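Local coordinates for protein necrotic enteritis toxin B (Clostridium perfringens, PDB 4I0N) that is a pore-forming toxin of the leukocidin/hemolysin family with an alpha-hemolysin fold, probably acting on target cell membranes, at residues N107-K111 against K112-N116; L228-P231 against K232-E236. All coordinates share one frame; numbering follows the deposited sequence.

Both contacts are local and each lies within one unbroken run of chain. Contact 1 comes first, at 107-116, where the chain leaves the short strand 108-109, paired with 154-162, and bends into strand 113-120 of a separate three-stranded sheet. Contact 2, at 228-236, closes the turn that carries the chain from strand 219-231 of one antiparallel sheet to strand 236-255 of another. The two follow in series: contact 1 is complete long before contact 2 begins, and they neither nest nor cross. Their centres are about 31 Å apart and their nearest atoms about 15 Å, without touching.

Contact 1 (N107-K111 against K112-N116); sequences NTIDK and KDVSN
Where strand 108-109 gives way to strand 113-120, Ile109 and Val114 meet across the bend made by Asp110, Lys111 and Lys112. Methyl approaches methyl: Ile109 CG2 lies 3.8 Å from Val114 CG2, and Ile109 CD1 lies 4.1 Å from Val114 CG1. Both valine branches thus face the isoleucine, and the two side chains cross obliquely. With CG1 of Val114 opposite its own backbone N (chi1 175°), CG2 sits beside that N and also lies 4.1 Å from Lys111 O. Pro105, Gln151 and Tyr149 pack on Val114 as well, and it is buried. The bend joins two sheets, because strand 108-109 pairs with 154-162 whereas 113-120 pairs with 144-150 in a three-stranded sheet that, as in related hemolysin monomers, probably belongs to the prestem. No hydrogen bond spans the bend between its own residues; Lys111 O comes within 3.3 Å of Asp113 N, but at a poor angle. Gln151 NE2 instead bonds to both Ile109 O and Lys111 O. At the exposed side, the Lys112 chain runs straight through its first two torsions, then bends twice and brings NZ back to Asp113 OD1, a 3.2 Å salt bridge on the syn side of the carboxylate, 35° out of its plane. The carboxylate of Asp110 pairs with Arg155 on strand 154-162.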
loop_
_atom_site.group_PDB
_atom_site.type_symbol
_atom_site.label_atom_id
_atom_site.label_comp_id
_atom_site.label_asym_id
_atom_site.label_seq_id
_atom_site.Cartn_x
_atom_site.Cartn_y
_atom_site.Cartn_z
ATOM N N ASN A 107 2.555 12.721 3.417
ATOM C CA ASN A 107 2.567 13.594 2.256
ATOM C C ASN A 107 2.731 12.803 0.954
ATOM O O ASN A 107 2.058 11.769 0.775
ATOM C CB ASN A 107 3.632 14.691 2.463
ATOM C CG ASN A 107 3.380 15.489 3.729
ATOM O OD1 ASN A 107 4.195 15.490 4.660
ATOM N ND2 ASN A 107 2.230 16.151 3.784
ATOM N N THR A 108 3.594 13.268 0.050
ATOM C CA THR A 108 3.831 12.572 -1.216
ATOM C C THR A 108 5.307 12.248 -1.380
ATOM O O THR A 108 6.161 13.127 -1.183
ATOM C CB THR A 108 3.350 13.413 -2.391
ATOM O OG1 THR A 108 1.956 13.665 -2.210
ATOM C CG2 THR A 108 3.586 12.722 -3.743
ATOM N N ILE A 109 5.593 11.000 -1.743
ATOM C CA ILE A 109 6.975 10.522 -1.919
ATOM C C ILE A 109 7.147 9.989 -3.328
ATOM O O ILE A 109 6.446 9.071 -3.743
ATOM C CB ILE A 109 7.358 9.465 -0.841
ATOM C CG1 ILE A 109 7.174 10.099 0.546
ATOM C CG2 ILE A 109 8.786 8.925 -1.081
ATOM C CD1 ILE A 109 7.322 9.185 1.724
ATOM N N ASP A 110 8.058 10.610 -4.069
ATOM C CA ASP A 110 8.312 10.247 -5.447
ATOM C C ASP A 110 9.550 9.340 -5.542
ATOM O O ASP A 110 9.792 8.763 -6.595
ATOM C CB ASP A 110 8.582 11.488 -6.311
ATOM C CG ASP A 110 7.334 12.261 -6.682
ATOM O OD1 ASP A 110 6.222 11.954 -6.198
ATOM O OD2 ASP A 110 7.484 13.210 -7.485
ATOM N N LYS A 111 10.349 9.256 -4.471
ATOM C CA LYS A 111 11.587 8.450 -4.468
ATOM C C LYS A 111 11.249 6.979 -4.621
ATOM O O LYS A 111 10.250 6.512 -4.062
ATOM C CB LYS A 111 12.329 8.614 -3.135
ATOM C CG LYS A 111 12.690 10.042 -2.765
ATOM C CD LYS A 111 13.597 10.668 -3.808
ATOM C CE LYS A 111 13.930 12.147 -3.515
ATOM N NZ LYS A 111 14.271 12.404 -2.090
ATOM N N LYS A 112 12.096 6.228 -5.329
ATOM C CA LYS A 112 11.808 4.805 -5.511
ATOM C C LYS A 112 11.740 4.070 -4.166
ATOM O O LYS A 112 10.880 3.202 -3.963
ATOM C CB LYS A 112 12.855 4.144 -6.422
ATOM C CG LYS A 112 12.677 2.616 -6.534
ATOM C CD LYS A 112 13.638 1.997 -7.547
ATOM C CE LYS A 112 15.082 2.246 -7.202
ATOM N NZ LYS A 112 15.533 1.412 -6.073
ATOM N N ASP A 113 12.678 4.376 -3.268
ATOM C CA ASP A 113 12.731 3.677 -1.984
ATOM C C ASP A 113 12.099 4.540 -0.909
ATOM O O ASP A 113 12.570 5.652 -0.631
ATOM C CB ASP A 113 14.165 3.310 -1.588
ATOM C CG ASP A 113 14.823 2.375 -2.574
ATOM O OD1 ASP A 113 14.110 1.534 -3.165
ATOM O OD2 ASP A 113 16.056 2.479 -2.744
ATOM N N VAL A 114 11.014 4.037 -0.331
ATOM C CA VAL A 114 10.314 4.734 0.744
ATOM C C VAL A 114 10.789 4.143 2.062
ATOM O O VAL A 114 10.825 2.916 2.234
ATOM C CB VAL A 114 8.791 4.557 0.617
ATOM C CG1 VAL A 114 8.039 5.192 1.831
ATOM C CG2 VAL A 114 8.329 5.149 -0.721
ATOM N N SER A 115 11.186 5.014 2.986
ATOM C CA SER A 115 11.677 4.549 4.276
ATOM C C SER A 115 11.421 5.639 5.290
ATOM O O SER A 115 11.830 6.772 5.067
ATOM C CB SER A 115 13.192 4.282 4.197
ATOM O OG SER A 115 13.684 3.767 5.425
ATOM N N ASN A 116 10.735 5.301 6.380
ATOM C CA ASN A 116 10.636 6.230 7.521
ATOM C C ASN A 116 10.303 5.471 8.777
ATOM O O ASN A 116 10.132 4.247 8.760
ATOM C CB ASN A 116 9.627 7.367 7.293
ATOM C CG ASN A 116 9.888 8.604 8.190
ATOM O OD1 ASN A 116 10.897 8.699 8.915
ATOM N ND2 ASN A 116 8.969 9.553 8.133
#

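Contact 2 (L228-P231 against K232-E236); sequences LTAP and KNAKE
Pro231 and Ala234 are the first and last residues of a type I beta turn between strands 219-231 and 236-255, with Lys232 and Asn233 at its corners. Ala234 N donates to Pro231 O over 3.1 Å and nearly straight, 164° at the hydrogen, but it comes from above the carbonyl plane, 55° out of it, and not along a lone pair. The methyl of Ala234 points back at the strand: Ala234 CB lies 3.4 Å from Pro231 O and 3.8 Å from Ala230 CB, and it touches the proline ring more loosely, 4.4 Å from Pro231 CD. Ile98 and Trp280 also pack on Ala230, and Asn97 touches Pro231. Asn233 starts away from the strand, yet its first torsion (chi1 73°) places CG between the backbone N and the carbonyl carbon, so that OD1 comes back toward the proline, with Asn233 OD1 3.8 Å from Pro231 CB. That is a van der Waals touch and not a polar bond. Lys232 turns its side chain away from the contact. Its CG lies beside the backbone N, the chain kinks once at the second torsion, and beyond that it runs extended until NZ is bonded to the backbone carbonyls of Asp48 and Lys53, while Lys54 NZ is bonded to Lys232 O and Ala234 O. The turn therefore has a single hydrogen bond of its own and a few methyl and ring contacts, joined by bonds from lysine ammonium groups to backbone carbonyls that run in both directions between it and residues 48-54.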
loop_
_atom_site.group_PDB
_atom_site.type_symbol
_atom_site.label_atom_id
_atom_site.label_comp_id
_atom_site.label_asym_id
_atom_site.label_seq_id
_atom_site.Cartn_x
_atom_site.Cartn_y
_atom_site.Cartn_z
ATOM N N LEU A 228 -1.784 3.981 17.384
ATOM C CA LEU A 228 -3.141 4.085 17.924
ATOM C C LEU A 228 -3.069 4.480 19.361
ATOM O O LEU A 228 -2.234 3.948 20.122
ATOM C CB LEU A 228 -3.867 2.734 17.900
ATOM C CG LEU A 228 -4.439 2.153 16.631
ATOM C CD1 LEU A 228 -5.063 0.785 16.950
ATOM C CD2 LEU A 228 -5.505 3.095 16.083
ATOM N N THR A 229 -3.940 5.403 19.742
ATOM C CA THR A 229 -4.072 5.801 21.126
ATOM C C THR A 229 -5.462 5.407 21.652
ATOM O O THR A 229 -6.464 5.582 20.949
ATOM C CB THR A 229 -3.766 7.300 21.287
ATOM O OG1 THR A 229 -4.481 8.050 20.295
ATOM C CG2 THR A 229 -2.270 7.539 21.068
ATOM N N ALA A 230 -5.495 4.875 22.870
ATOM C CA ALA A 230 -6.712 4.398 23.511
ATOM C C ALA A 230 -6.793 4.932 24.942
ATOM O O ALA A 230 -5.760 5.147 25.578
ATOM C CB ALA A 230 -6.695 2.872 23.539
ATOM N N PRO A 231 -8.023 5.113 25.470
ATOM C CA PRO A 231 -8.169 5.330 26.906
ATOM C C PRO A 231 -7.568 4.140 27.656
ATOM O O PRO A 231 -7.520 3.040 27.103
ATOM C CB PRO A 231 -9.687 5.391 27.099
ATOM C CG PRO A 231 -10.231 5.744 25.731
ATOM C CD PRO A 231 -9.326 5.034 24.782
ATOM N N LYS A 232 -7.091 4.359 28.881
ATOM C CA LYS A 232 -6.487 3.286 29.685
ATOM C C LYS A 232 -7.379 2.050 29.850
ATOM O O LYS A 232 -6.878 0.912 29.873
ATOM C CB LYS A 232 -6.098 3.785 31.082
ATOM C CG LYS A 232 -4.950 4.775 31.153
ATOM C CD LYS A 232 -3.640 4.152 30.723
ATOM C CE LYS A 232 -2.459 4.947 31.243
ATOM N NZ LYS A 232 -1.201 4.464 30.607
ATOM N N ASN A 233 -8.688 2.253 29.972
ATOM C CA ASN A 233 -9.585 1.108 30.186
ATOM C C ASN A 233 -10.018 0.333 28.930
ATOM O O ASN A 233 -10.815 -0.604 29.037
ATOM C CB ASN A 233 -10.816 1.509 31.016
ATOM C CG ASN A 233 -11.816 2.359 30.245
ATOM O OD1 ASN A 233 -11.553 2.837 29.136
ATOM N ND2 ASN A 233 -12.995 2.557 30.850
ATOM N N ALA A 234 -9.501 0.705 27.760
ATOM C CA ALA A 234 -9.899 0.048 26.503
ATOM C C ALA A 234 -9.527 -1.429 26.528
ATOM O O ALA A 234 -8.458 -1.803 27.014
ATOM C CB ALA A 234 -9.244 0.710 25.297
ATOM N N LYS A 235 -10.428 -2.261 26.023
ATOM C CA LYS A 235 -10.182 -3.683 25.980
ATOM C C LYS A 235 -10.034 -4.220 24.555
ATOM O O LYS A 235 -9.281 -5.165 24.337
ATOM C CB LYS A 235 -11.251 -4.439 26.768
ATOM C CG LYS A 235 -11.178 -4.151 28.262
ATOM C CD LYS A 235 -12.197 -4.931 29.039
ATOM C CE LYS A 235 -12.101 -4.541 30.517
ATOM N NZ LYS A 235 -13.113 -5.297 31.264
ATOM N N GLU A 236 -10.754 -3.621 23.604
ATOM C CA GLU A 236 -10.686 -4.060 22.212
ATOM C C GLU A 236 -11.063 -2.948 21.240
ATOM O O GLU A 236 -11.847 -2.016 21.573
ATOM C CB GLU A 236 -11.581 -5.290 21.983
ATOM C CG GLU A 236 -13.088 -5.028 22.245
ATOM C CD GLU A 236 -13.440 -5.040 23.733
ATOM O OE1 GLU A 236 -13.147 -6.063 24.411
ATOM O OE2 GLU A 236 -13.999 -4.024 24.239
#